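Local atomic coordinates of putative glycosyl hydrolase (Bacteroides thetaiotaomicron VPI-5482, PDB entry 3K11), a protein that is of uncertain function but probably acts as a glycoside hydrolase of family 88, built on a six-hairpin helical barrel. Residues A[23-27]-A[421-426]; A[244-248]-A[298-303]; A[260-264]-A[381-387]. All coordinates share one frame; numbering follows the deposited sequence. Where two conformers were deposited one is given.

Interaction 1 (A[23-27]-A[421-426]). With EDO (1,2-ethanediol), chain J; EDO (1,2-ethanediol), chain S; EDO (1,2-ethanediol), chain C.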
ATOM      1  N   THR A  23       0.437   0.321  24.644  0.50 26.29           N
ATOM      2  CA  THR A  23       1.652   0.165  25.445  0.50 25.40           C
ATOM      3  C   THR A  23       2.806  -0.279  24.533  0.50 26.22           C
ATOM      4  O   THR A  23       2.578  -0.839  23.461  0.50 26.91           O
ATOM      5  CB  THR A  23       1.457  -0.843  26.586  0.50 25.86           C
ATOM      6  OG1 THR A  23       0.973  -2.071  26.052  0.50 21.87           O
ATOM      7  CG2 THR A  23       0.458  -0.310  27.627  0.50 24.01           C
ATOM      8  N   TYR A  24       4.035   0.025  24.949  1.00 24.43           N
ATOM      9  CA  TYR A  24       5.238  -0.307  24.193  1.00 23.65           C
ATOM     10  C   TYR A  24       6.350  -0.591  25.199  1.00 23.34           C
ATOM     11  O   TYR A  24       6.338  -0.081  26.293  1.00 25.23           O
ATOM     12  CB  TYR A  24       5.678   0.873  23.291  1.00 22.81           C
ATOM     13  CG  TYR A  24       6.872   0.515  22.423  1.00 21.46           C
ATOM     14  CD1 TYR A  24       6.701  -0.136  21.196  1.00 21.43           C
ATOM     15  CD2 TYR A  24       8.173   0.734  22.865  1.00 23.00           C
ATOM     16  CE1 TYR A  24       7.799  -0.533  20.461  1.00 22.81           C
ATOM     17  CE2 TYR A  24       9.280   0.361  22.096  1.00 23.64           C
ATOM     18  CZ  TYR A  24       9.080  -0.298  20.917  1.00 25.96           C
ATOM     19  OH  TYR A  24      10.143  -0.693  20.167  1.00 23.27           O
ATOM     20  N   GLY A  25       7.274  -1.478  24.845  1.00 23.28           N
ATOM     21  CA  GLY A  25       8.490  -1.626  25.626  1.00 24.37           C
ATOM     22  C   GLY A  25       8.519  -2.885  26.465  1.00 24.17           C
ATOM     23  O   GLY A  25       8.055  -3.952  26.053  1.00 26.29           O
ATOM     24  N   ASP A  26       9.060  -2.720  27.651  1.00 24.22           N
ATOM     25  CA  ASP A  26       9.233  -3.825  28.580  1.00 28.18           C
ATOM     26  C   ASP A  26       7.935  -4.567  28.836  1.00 28.81           C
ATOM     27  O   ASP A  26       6.861  -3.966  28.902  1.00 28.59           O
ATOM     28  CB  ASP A  26       9.747  -3.311  29.925  1.00 31.77           C
ATOM     29  CG  ASP A  26      11.195  -2.793  29.874  1.00 40.15           C
ATOM     30  OD1 ASP A  26      11.988  -3.177  29.000  1.00 34.07           O
ATOM     31  OD2 ASP A  26      11.532  -1.995  30.771  1.00 45.51           O
ATOM     32  N   LEU A  27       8.075  -5.883  29.003  1.00 25.96           N
ATOM     33  CA  LEU A  27       7.000  -6.786  29.281  1.00 26.94           C
ATOM     34  C   LEU A  27       7.591  -7.845  30.228  1.00 29.00           C
ATOM     35  O   LEU A  27       8.669  -8.382  29.944  1.00 29.86           O
ATOM     36  CB  LEU A  27       6.582  -7.401  27.962  1.00 27.15           C
ATOM     37  CG  LEU A  27       5.422  -8.374  27.931  1.00 31.01           C
ATOM     38  CD1 LEU A  27       4.174  -7.632  28.442  1.00 28.32           C
ATOM     39  CD2 LEU A  27       5.268  -8.944  26.464  1.00 25.74           C
HETATM   40  N   MSE A 421      15.364  -2.811  26.466  1.00 24.30           N
HETATM   41  CA  MSE A 421      15.269  -1.586  25.711  1.00 24.90           C
HETATM   42  C   MSE A 421      16.692  -1.111  25.391  1.00 24.26           C
HETATM   43  O   MSE A 421      17.599  -1.151  26.235  1.00 22.41           O
HETATM   44  CB  MSE A 421      14.491  -0.536  26.529  1.00 24.64           C
HETATM   45  CG  MSE A 421      12.999  -0.892  26.732  1.00 27.08           C
HETATM   46 SE   MSE A 421      12.052  -0.521  25.140  0.75 27.90          SE
HETATM   47  CE  MSE A 421      12.015   1.330  25.178  1.00 36.72           C
ATOM     48  N   ASN A 422      16.890  -0.689  24.157  1.00 22.20           N
ATOM     49  CA  ASN A 422      18.158  -0.138  23.703  1.00 22.25           C
ATOM     50  C   ASN A 422      17.831   1.000  22.753  1.00 23.75           C
ATOM     51  O   ASN A 422      17.202   0.790  21.731  1.00 25.03           O
ATOM     52  CB  ASN A 422      18.992  -1.225  23.022  1.00 23.90           C
ATOM     53  CG  ASN A 422      20.411  -0.807  22.803  1.00 22.73           C
ATOM     54  OD1 ASN A 422      20.718   0.387  22.753  1.00 25.05           O
ATOM     55  ND2 ASN A 422      21.293  -1.783  22.658  1.00 21.28           N
ATOM     56  N   ASP A 423      18.240   2.215  23.091  1.00 22.97           N
ATOM     57  CA  ASP A 423      17.929   3.357  22.208  1.00 23.90           C
ATOM     58  C   ASP A 423      16.409   3.477  21.970  1.00 26.58           C
ATOM     59  O   ASP A 423      15.980   3.856  20.904  1.00 25.08           O
ATOM     60  CB  ASP A 423      18.716   3.150  20.903  1.00 23.76           C
ATOM     61  CG  ASP A 423      19.244   4.402  20.301  1.00 27.67           C
ATOM     62  OD1 ASP A 423      19.013   5.510  20.819  1.00 26.72           O
ATOM     63  OD2 ASP A 423      19.891   4.241  19.270  1.00 24.30           O
ATOM     64  N   SER A 424      15.602   3.168  23.004  1.00 24.19           N
ATOM     65  CA  SER A 424      14.162   3.356  23.009  1.00 25.29           C
ATOM     66  C   SER A 424      13.409   2.313  22.208  1.00 23.54           C
ATOM     67  O   SER A 424      12.197   2.459  22.013  1.00 22.61           O
ATOM     68  CB  SER A 424      13.777   4.765  22.493  1.00 28.60           C
ATOM     69  OG  SER A 424      14.367   5.799  23.258  1.00 28.21           O
ATOM     70  N   ALA A 425      14.110   1.280  21.735  1.00 22.72           N
ATOM     71  CA  ALA A 425      13.506   0.173  20.958  1.00 22.24           C
ATOM     72  C   ALA A 425      13.668  -1.145  21.726  1.00 23.15           C
ATOM     73  O   ALA A 425      14.704  -1.391  22.324  1.00 23.27           O
ATOM     74  CB  ALA A 425      14.208   0.041  19.571  1.00 21.14           C
ATOM     75  N   VAL A 426      12.661  -2.013  21.639  1.00 22.81           N
ATOM     76  CA  VAL A 426      12.769  -3.358  22.179  1.00 22.13           C
ATOM     77  C   VAL A 426      13.789  -4.134  21.362  1.00 24.89           C
ATOM     78  O   VAL A 426      13.689  -4.180  20.132  1.00 22.61           O
ATOM     79  CB  VAL A 426      11.415  -4.071  22.122  1.00 22.32           C
ATOM     80  CG1 VAL A 426      11.564  -5.557  22.468  1.00 24.91           C
ATOM     81  CG2 VAL A 426      10.380  -3.373  23.039  1.00 22.17           C
TER
HETATM   82  C1  EDO J   9      20.012   8.311  18.309  1.00 41.11           C
HETATM   83  O1  EDO J   9      18.996   7.613  19.046  1.00 44.53           O
HETATM   84  C2  EDO J   9      20.808   7.383  17.416  1.00 31.40           C
HETATM   85  O2  EDO J   9      21.104   6.218  18.175  1.00 37.91           O
HETATM   86  C1  EDO S  18       8.813   2.766  26.159  1.00 64.63           C
HETATM   87  O1  EDO S  18       9.337   3.939  25.473  1.00 54.32           O
HETATM   88  C2  EDO S  18       7.722   3.092  27.182  1.00 68.45           C
HETATM   89  O2  EDO S  18       6.441   3.379  26.576  1.00 64.34           O
HETATM   90  C1  EDO C   2       2.068   0.909  20.745  1.00 31.34           C
HETATM   91  O1  EDO C   2       1.058   0.094  21.360  1.00 29.71           O
HETATM   92  C2  EDO C   2       1.480   1.608  19.552  1.00 28.09           C
HETATM   93  O2  EDO C   2       0.472   2.594  19.912  1.00 27.94           O
HETATM   94  O   HOH W   1      14.672  -2.747  29.345  1.00 28.84           O

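Interaction 2 (A[244-248]-A[298-303])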
ATOM      1  N   GLU A 244       4.452 -14.009  -4.386  1.00 26.01           N
ATOM      2  CA  GLU A 244       4.783 -12.598  -4.605  1.00 30.15           C
ATOM      3  C   GLU A 244       4.480 -11.740  -3.379  1.00 31.51           C
ATOM      4  O   GLU A 244       5.084 -10.689  -3.216  1.00 31.31           O
ATOM      5  CB  GLU A 244       3.996 -12.039  -5.809  1.00 35.97           C
ATOM      6  CG  GLU A 244       4.229 -12.788  -7.160  1.00 49.59           C
ATOM      7  CD  GLU A 244       3.540 -14.215  -7.323  1.00 60.94           C
ATOM      8  OE1 GLU A 244       2.702 -14.630  -6.493  1.00 38.07           O
ATOM      9  OE2 GLU A 244       3.863 -14.940  -8.312  1.00 72.50           O
ATOM     10  N   LYS A 245       3.506 -12.156  -2.557  1.00 27.53           N
ATOM     11  CA  LYS A 245       3.115 -11.437  -1.346  1.00 27.43           C
ATOM     12  C   LYS A 245       3.596 -12.106  -0.080  1.00 26.08           C
ATOM     13  O   LYS A 245       3.673 -11.480   0.984  1.00 26.15           O
ATOM     14  CB  LYS A 245       1.592 -11.312  -1.287  1.00 28.84           C
ATOM     15  CG  LYS A 245       1.003 -10.468  -2.405  1.00 31.93           C
ATOM     16  CD  LYS A 245      -0.537 -10.307  -2.338  1.00 32.65           C
ATOM     17  CE  LYS A 245      -1.016  -9.008  -3.138  1.00 36.57           C
ATOM     18  NZ  LYS A 245      -0.906  -7.597  -2.343  1.00 33.90           N
ATOM     19  N   GLY A 246       3.877 -13.390  -0.170  1.00 24.28           N
ATOM     20  CA  GLY A 246       4.154 -14.155   1.040  1.00 24.18           C
ATOM     21  C   GLY A 246       2.934 -14.325   1.916  1.00 24.98           C
ATOM     22  O   GLY A 246       3.078 -14.445   3.118  1.00 23.07           O
ATOM     23  N   LEU A 247       1.753 -14.414   1.300  1.00 24.11           N
ATOM     24  CA  LEU A 247       0.478 -14.499   2.002  1.00 21.45           C
ATOM     25  C   LEU A 247      -0.374 -15.546   1.294  1.00 23.62           C
ATOM     26  O   LEU A 247      -0.086 -15.939   0.160  1.00 23.55           O
ATOM     27  CB  LEU A 247      -0.247 -13.124   1.950  1.00 22.42           C
ATOM     28  CG  LEU A 247       0.440 -11.899   2.523  1.00 24.14           C
ATOM     29  CD1 LEU A 247      -0.482 -10.669   2.249  1.00 21.81           C
ATOM     30  CD2 LEU A 247       0.727 -12.102   4.010  1.00 23.99           C
ATOM     31  N   TYR A 248      -1.434 -15.956   1.968  1.00 22.40           N
ATOM     32  CA  TYR A 248      -2.405 -16.874   1.425  1.00 23.67           C
ATOM     33  C   TYR A 248      -3.707 -16.186   1.088  1.00 26.22           C
ATOM     34  O   TYR A 248      -4.151 -15.279   1.797  1.00 23.66           O
ATOM     35  CB  TYR A 248      -2.738 -17.916   2.458  1.00 22.15           C
ATOM     36  CG  TYR A 248      -1.703 -19.020   2.644  1.00 22.14           C
ATOM     37  CD1 TYR A 248      -0.680 -18.884   3.563  1.00 22.04           C
ATOM     38  CD2 TYR A 248      -1.773 -20.203   1.920  1.00 22.20           C
ATOM     39  CE1 TYR A 248       0.222 -19.878   3.779  1.00 22.97           C
ATOM     40  CE2 TYR A 248      -0.847 -21.198   2.124  1.00 23.52           C
ATOM     41  CZ  TYR A 248       0.134 -21.040   3.056  1.00 28.43           C
ATOM     42  OH  TYR A 248       1.037 -22.053   3.247  1.00 26.35           O
ATOM     43  N   ALA A 298       8.473 -18.413   4.437  1.00 23.30           N
ATOM     44  CA  ALA A 298       8.019 -17.422   3.472  1.00 22.74           C
ATOM     45  C   ALA A 298       6.773 -16.698   3.989  1.00 23.07           C
ATOM     46  O   ALA A 298       6.636 -15.491   3.814  1.00 24.29           O
ATOM     47  CB  ALA A 298       7.724 -18.052   2.105  1.00 22.47           C
ATOM     48  N   HIS A 299       5.878 -17.429   4.651  1.00 21.76           N
ATOM     49  CA  HIS A 299       4.666 -16.832   5.210  1.00 21.65           C
ATOM     50  C   HIS A 299       4.986 -15.898   6.376  1.00 23.13           C
ATOM     51  O   HIS A 299       4.438 -14.801   6.499  1.00 23.78           O
ATOM     52  CB  HIS A 299       3.712 -17.940   5.648  1.00 21.97           C
ATOM     53  CG  HIS A 299       2.309 -17.479   5.881  1.00 24.32           C
ATOM     54  ND1 HIS A 299       1.433 -18.174   6.687  1.00 22.80           N
ATOM     55  CD2 HIS A 299       1.632 -16.390   5.427  1.00 23.43           C
ATOM     56  CE1 HIS A 299       0.262 -17.551   6.690  1.00 24.09           C
ATOM     57  NE2 HIS A 299       0.351 -16.469   5.935  1.00 25.43           N
ATOM     58  N   VAL A 300       5.941 -16.304   7.192  1.00 22.73           N
ATOM     59  CA  VAL A 300       6.404 -15.450   8.288  1.00 22.39           C
ATOM     60  C   VAL A 300       6.877 -14.091   7.740  1.00 22.60           C
ATOM     61  O   VAL A 300       6.501 -13.011   8.266  1.00 24.01           O
ATOM     62  CB  VAL A 300       7.500 -16.106   9.119  1.00 22.97           C
ATOM     63  CG1 VAL A 300       8.257 -15.064   9.987  1.00 21.40           C
ATOM     64  CG2 VAL A 300       6.952 -17.203   9.997  1.00 19.02           C
ATOM     65  N   ARG A 301       7.705 -14.129   6.701  0.50 24.76           N
ATOM     66  CA  ARG A 301       8.224 -12.903   6.129  0.50 23.90           C
ATOM     67  C   ARG A 301       7.125 -12.001   5.549  0.50 25.44           C
ATOM     68  O   ARG A 301       7.207 -10.777   5.669  0.50 26.49           O
ATOM     69  CB  ARG A 301       9.300 -13.210   5.079  0.50 25.29           C
ATOM     70  CG  ARG A 301      10.604 -13.714   5.680  0.50 26.94           C
ATOM     71  CD  ARG A 301      11.712 -13.757   4.632  0.50 28.53           C
ATOM     72  NE  ARG A 301      11.541 -14.849   3.690  0.50 26.88           N
ATOM     73  CZ  ARG A 301      11.987 -16.097   3.878  0.50 25.96           C
ATOM     74  NH1 ARG A 301      12.625 -16.476   4.993  0.50 30.30           N
ATOM     75  NH2 ARG A 301      11.746 -17.008   2.956  0.50 23.06           N
ATOM     76  N   GLY A 302       6.130 -12.591   4.896  1.00 24.33           N
ATOM     77  CA  GLY A 302       5.030 -11.811   4.291  1.00 26.37           C
ATOM     78  C   GLY A 302       4.110 -11.214   5.314  1.00 25.71           C
ATOM     79  O   GLY A 302       3.710 -10.078   5.186  1.00 25.75           O
ATOM     80  N   VAL A 303       3.757 -11.989   6.326  1.00 23.09           N
ATOM     81  CA  VAL A 303       2.880 -11.511   7.396  1.00 22.58           C
ATOM     82  C   VAL A 303       3.550 -10.410   8.199  1.00 24.65           C
ATOM     83  O   VAL A 303       2.958  -9.342   8.429  1.00 22.80           O
ATOM     84  CB  VAL A 303       2.394 -12.671   8.348  1.00 24.32           C
ATOM     85  CG1 VAL A 303       1.722 -12.085   9.645  1.00 24.73           C
ATOM     86  CG2 VAL A 303       1.434 -13.650   7.571  1.00 22.61           C
TER
HETATM   87  O   HOH W   2       4.030  -8.964   2.670  1.00 27.74           O

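Interaction 3 (A[260-264]-A[381-387])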
ATOM      1  N   PRO A 260      -8.968 -14.723  -7.369  1.00 24.78           N
ATOM      2  CA  PRO A 260      -8.763 -13.471  -6.609  1.00 23.50           C
ATOM      3  C   PRO A 260      -8.340 -13.714  -5.173  1.00 23.01           C
ATOM      4  O   PRO A 260      -8.743 -14.690  -4.553  1.00 26.08           O
ATOM      5  CB  PRO A 260     -10.145 -12.821  -6.641  1.00 24.19           C
ATOM      6  CG  PRO A 260     -10.818 -13.370  -7.856  1.00 24.25           C
ATOM      7  CD  PRO A 260     -10.345 -14.805  -7.916  1.00 25.41           C
ATOM      8  N   ALA A 261      -7.462 -12.849  -4.666  1.00 22.60           N
ATOM      9  CA  ALA A 261      -6.882 -13.007  -3.349  1.00 24.61           C
ATOM     10  C   ALA A 261      -7.496 -11.993  -2.407  1.00 27.50           C
ATOM     11  O   ALA A 261      -7.397 -10.799  -2.643  1.00 29.38           O
ATOM     12  CB  ALA A 261      -5.373 -12.798  -3.417  1.00 24.54           C
ATOM     13  N   PHE A 262      -8.174 -12.482  -1.384  1.00 24.05           N
ATOM     14  CA  PHE A 262      -8.553 -11.686  -0.260  1.00 23.52           C
ATOM     15  C   PHE A 262      -7.778 -12.291   0.911  1.00 24.78           C
ATOM     16  O   PHE A 262      -8.088 -13.382   1.364  1.00 22.87           O
ATOM     17  CB  PHE A 262     -10.060 -11.705  -0.069  1.00 25.75           C
ATOM     18  CG  PHE A 262     -10.784 -10.976  -1.195  1.00 21.06           C
ATOM     19  CD1 PHE A 262     -10.932  -9.604  -1.144  1.00 25.49           C
ATOM     20  CD2 PHE A 262     -11.194 -11.643  -2.305  1.00 25.21           C
ATOM     21  CE1 PHE A 262     -11.467  -8.923  -2.198  1.00 24.11           C
ATOM     22  CE2 PHE A 262     -11.783 -10.943  -3.355  1.00 22.44           C
ATOM     23  CZ  PHE A 262     -11.899  -9.596  -3.281  1.00 25.50           C
ATOM     24  N   CYS A 263      -6.718 -11.605   1.348  1.00 24.84           N
ATOM     25  CA  CYS A 263      -5.753 -12.163   2.322  1.00 23.78           C
ATOM     26  C   CYS A 263      -6.255 -11.895   3.731  1.00 24.67           C
ATOM     27  O   CYS A 263      -5.720 -11.079   4.455  1.00 24.03           O
ATOM     28  CB  CYS A 263      -4.380 -11.538   2.093  1.00 26.91           C
ATOM     29  SG  CYS A 263      -3.786 -11.927   0.392  1.00 27.06           S
ATOM     30  N   TRP A 264      -7.358 -12.543   4.062  1.00 24.21           N
ATOM     31  CA  TRP A 264      -8.036 -12.335   5.329  1.00 23.16           C
ATOM     32  C   TRP A 264      -7.137 -12.752   6.484  1.00 24.34           C
ATOM     33  O   TRP A 264      -6.558 -13.847   6.485  1.00 21.47           O
ATOM     34  CB  TRP A 264      -9.374 -13.090   5.336  1.00 22.45           C
ATOM     35  CG  TRP A 264     -10.160 -12.937   6.581  1.00 22.43           C
ATOM     36  CD1 TRP A 264     -10.389 -11.786   7.256  1.00 26.79           C
ATOM     37  CD2 TRP A 264     -10.802 -13.979   7.321  1.00 23.18           C
ATOM     38  NE1 TRP A 264     -11.151 -12.031   8.352  1.00 23.95           N
ATOM     39  CE2 TRP A 264     -11.412 -13.376   8.434  1.00 22.33           C
ATOM     40  CE3 TRP A 264     -10.971 -15.335   7.112  1.00 23.46           C
ATOM     41  CZ2 TRP A 264     -12.165 -14.091   9.359  1.00 23.77           C
ATOM     42  CZ3 TRP A 264     -11.683 -16.062   8.062  1.00 25.90           C
ATOM     43  CH2 TRP A 264     -12.270 -15.424   9.165  1.00 21.39           C
ATOM     44  N   ALA A 381     -15.920 -14.479   0.421  1.00 22.93           N
ATOM     45  CA  ALA A 381     -16.458 -13.531  -0.535  1.00 23.61           C
ATOM     46  C   ALA A 381     -15.449 -13.342  -1.690  1.00 24.60           C
ATOM     47  O   ALA A 381     -14.231 -13.656  -1.556  1.00 22.97           O
ATOM     48  CB  ALA A 381     -16.731 -12.152   0.143  1.00 23.09           C
ATOM     49  N   PHE A 382     -15.949 -12.748  -2.767  1.00 23.78           N
ATOM     50  CA  PHE A 382     -15.121 -12.297  -3.853  1.00 24.88           C
ATOM     51  C   PHE A 382     -15.245 -10.786  -4.098  1.00 22.66           C
ATOM     52  O   PHE A 382     -15.106 -10.288  -5.204  1.00 23.77           O
ATOM     53  CB  PHE A 382     -15.386 -13.138  -5.105  1.00 23.74           C
ATOM     54  CG  PHE A 382     -14.895 -14.521  -4.940  1.00 23.10           C
ATOM     55  CD1 PHE A 382     -13.533 -14.761  -4.874  1.00 25.87           C
ATOM     56  CD2 PHE A 382     -15.754 -15.556  -4.740  1.00 24.36           C
ATOM     57  CE1 PHE A 382     -13.049 -16.021  -4.624  1.00 25.59           C
ATOM     58  CE2 PHE A 382     -15.274 -16.791  -4.507  1.00 26.30           C
ATOM     59  CZ  PHE A 382     -13.936 -17.030  -4.471  1.00 23.27           C
ATOM     60  N   ASP A 383     -15.500 -10.062  -3.020  1.00 23.83           N
ATOM     61  CA  ASP A 383     -15.471  -8.585  -3.062  1.00 22.97           C
ATOM     62  C   ASP A 383     -14.897  -8.114  -1.734  1.00 24.57           C
ATOM     63  O   ASP A 383     -15.001  -8.823  -0.732  1.00 22.42           O
ATOM     64  CB  ASP A 383     -16.857  -7.974  -3.332  1.00 24.39           C
ATOM     65  CG  ASP A 383     -17.794  -8.071  -2.144  1.00 23.77           C
ATOM     66  OD1 ASP A 383     -17.589  -7.299  -1.166  1.00 22.14           O
ATOM     67  OD2 ASP A 383     -18.769  -8.864  -2.220  1.00 24.95           O
ATOM     68  N   PRO A 384     -14.242  -6.942  -1.731  1.00 22.93           N
ATOM     69  CA  PRO A 384     -13.629  -6.473  -0.487  1.00 22.48           C
ATOM     70  C   PRO A 384     -14.567  -5.909   0.555  1.00 23.78           C
ATOM     71  O   PRO A 384     -14.247  -5.958   1.733  1.00 22.85           O
ATOM     72  CB  PRO A 384     -12.683  -5.367  -0.952  1.00 22.67           C
ATOM     73  CG  PRO A 384     -13.324  -4.848  -2.230  1.00 22.24           C
ATOM     74  CD  PRO A 384     -13.925  -6.083  -2.889  1.00 23.13           C
ATOM     75  N   ALA A 385     -15.704  -5.368   0.148  1.00 24.77           N
ATOM     76  CA  ALA A 385     -16.653  -4.796   1.133  1.00 24.02           C
ATOM     77  C   ALA A 385     -17.065  -5.800   2.211  1.00 24.47           C
ATOM     78  O   ALA A 385     -17.107  -5.473   3.390  1.00 25.43           O
ATOM     79  CB  ALA A 385     -17.891  -4.202   0.400  1.00 22.22           C
ATOM     80  N   PHE A 386     -17.347  -7.029   1.813  1.00 21.73           N
ATOM     81  CA  PHE A 386     -17.692  -8.085   2.755  1.00 21.84           C
ATOM     82  C   PHE A 386     -16.635  -8.174   3.860  1.00 22.92           C
ATOM     83  O   PHE A 386     -16.950  -8.134   5.059  1.00 23.16           O
ATOM     84  CB  PHE A 386     -17.823  -9.409   2.001  1.00 24.15           C
ATOM     85  CG  PHE A 386     -17.966 -10.617   2.898  1.00 23.02           C
ATOM     86  CD1 PHE A 386     -19.193 -10.963   3.408  1.00 24.79           C
ATOM     87  CD2 PHE A 386     -16.867 -11.372   3.252  1.00 22.38           C
ATOM     88  CE1 PHE A 386     -19.329 -12.047   4.210  1.00 24.88           C
ATOM     89  CE2 PHE A 386     -17.029 -12.506   4.029  1.00 24.15           C
ATOM     90  CZ  PHE A 386     -18.256 -12.802   4.525  1.00 24.67           C
ATOM     91  N   TYR A 387     -15.374  -8.224   3.461  1.00 22.70           N
ATOM     92  CA  TYR A 387     -14.302  -8.405   4.461  1.00 22.34           C
ATOM     93  C   TYR A 387     -14.103  -7.157   5.311  1.00 23.31           C
ATOM     94  O   TYR A 387     -13.876  -7.230   6.514  1.00 24.55           O
ATOM     95  CB  TYR A 387     -13.002  -8.826   3.795  1.00 24.52           C
ATOM     96  CG  TYR A 387     -13.016 -10.251   3.270  1.00 22.91           C
ATOM     97  CD1 TYR A 387     -12.868 -11.331   4.134  1.00 23.81           C
ATOM     98  CD2 TYR A 387     -13.214 -10.528   1.918  1.00 23.41           C
ATOM     99  CE1 TYR A 387     -12.921 -12.634   3.673  1.00 25.77           C
ATOM    100  CE2 TYR A 387     -13.250 -11.836   1.447  1.00 25.04           C
ATOM    101  CZ  TYR A 387     -13.093 -12.895   2.325  1.00 27.45           C
ATOM    102  OH  TYR A 387     -13.117 -14.199   1.877  1.00 25.40           O
TER

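Interaction 1 (A[23-27]-A[421-426])
Tyr24 reaches the hairpin 421-426 with its hydroxyl: Val426 N donates to Tyr24 OH over 3.2 Å, with a nearly straight N-H...O angle of 168°. CG lies anti to the backbone N (chi1 -176°), which sends the ring out so that its hydroxyl end meets the hairpin, and the side chains of Tyr24 and Val426 run antiparallel alongside one another. Tyr24 CZ rests 4.0 Å from Val426 CG2, while the CE2 corner approaches Ser424 O at 3.6 Å. The selenium of Met421 completes a Met-aromatic contact, 5.4 Å from the ring centroid and oblique to it. Its chain, bent at chi2 and chi3, brings SE to 3.8 Å from Gly25 CA. Gly25 needs its lack of a side chain, since at phi 106° a CB would press on the preceding carbonyl O. At the margin, one water donates to Asp26 OD1 and accepts from Met421 N. A phenylalanine in place of Tyr24 would probably leave Val426 N without its acceptor and Asp383 of the second subunit without a hydroxyl partner. Because Tyr24 OH is hydrogen-bonded both to the type I' hairpin and to that carboxylate, the contact couples the N-terminal loop to the C-terminal hairpin and to the subunit interface.

Interaction 2 (A[244-248]-A[298-303])
Gly246 and Gly302 bring the segment 244-248, a loop running into strand 247-253, and the helical residues 298-303 to a CA-CA distance of 4.1 Å, close enough that neither position could carry a side chain. A CB on Gly302 would collide with Gly246 O and Lys245 O, and one on Gly246 would collide with Gly302 CA. Gly246, at positive phi, forms a G1 beta bulge with Leu247, both facing Ile242. The backbones meet through CA-H...O contacts: Gly246 O lies 3.5 Å from His299 CA, with an angle of 165° at the hydrogen, and is also approached by Gly302 CA. Gly246 O, buried here, has no conventional hydrogen-bond partner in the model. A water joins Lys245 O to Gly302 O by donating to both.

His299 CD2 brings the imidazole edge to 3.3 Å from Gly246 O, in the ring plane. One face of the same imidazole receives Tyr248 in an edge-to-face pair, centroids 4.8 Å apart and planes at 80°, with Tyr248 CD1 set 3.5 Å above the plane, toward the rim. CG anti to the backbone N (chi1 -164°) swings His299 under that edge. Leu247 CD2 packs on Val303 CG2 at 3.9 Å.

His299 NE2 is hydrogen-bonded to Asn268 on helix 265-281, whose Ala271 touches the side chains of both Tyr248 and His299. Helix 222-240 supplies Phe233, Ala237 and Met240 around Tyr248, so the start of strand 247-253 lies against helices 222-240, 265-281 and 289-304.

Interaction 3 (A[260-264]-A[381-387])
An aromatic cluster of Phe262, Trp264 and Tyr387 joins the loop leading into helix 265-281 to the N-terminal end of helix 384-388, within the family 88 glycoside hydrolase region. Trp264 and Asp383 are the N-cap residues of these two helices, so the cluster lies where both begin. Cys263, the centre of an inverse gamma turn, separates the two aromatic residues of the loop; its side chain points away from 381-387, whereas those of Phe262 and Trp264 point toward it.

Phe262 contributes the broadest surface. Its CG is anti to the carbonyl carbon (chi1 -68°), and from there the ring extends along the backbone of 381-384. Phe262 CE1 comes to 3.4 Å from Pro384 N, and on the other branch CE2 lies 3.5 Å from Phe382 C. Asp383 O lies over one face of the ring. Toward Tyr387 the rings are inclined by only 17°, but with centroids 5.5 Å apart they are slid sufficiently that overlap is slight; the close touch is Phe262 CB to Tyr387 CE2, 3.5 Å. On its CE1 side, Tyr387 meets Trp264 CB at 3.9 Å, and the indole lies obliquely to the phenol. Pro260 extends the apolar surface by placing CG near Phe382 CD1.

Polar bonds fix the partners around this apolar centre. Tyr387 OH accepts from Ala381 N and is also hydrogen-bonded to His250, which restrains the phenol at its far end. Asp383 OD2 is hydrogen-bonded to Tyr24 of the third subunit. The other oxygen of Asp383 caps helix 384-388: Phe386 N donates to Asp383 OD1 over 3.0 Å, arriving on the syn side and 25° out of the carboxylate plane.

Interactions 2 and 3 are neighbours, with centres about 17 Å apart, and they touch: Cys263 SG packs 3.7 Å from Tyr248 O and 4.0 Å from Leu247 CD1. Asn268 is a further connection, being hydrogen-bonded to residues of both. Their segments alternate along the chain, so the two contacts cross in sequence within the family 88 region. Interaction 1 stands apart, its centre about 26 Å from interaction 2 and about 35 Å from interaction 3, and its two segments enclose both of the others in sequence. Across subunits, however, Tyr24 of one copy meets Asp383 of another, linking interactions 1 and 3 through the assembly. The ethanediols near the contacts probably come from the crystallisation liquor.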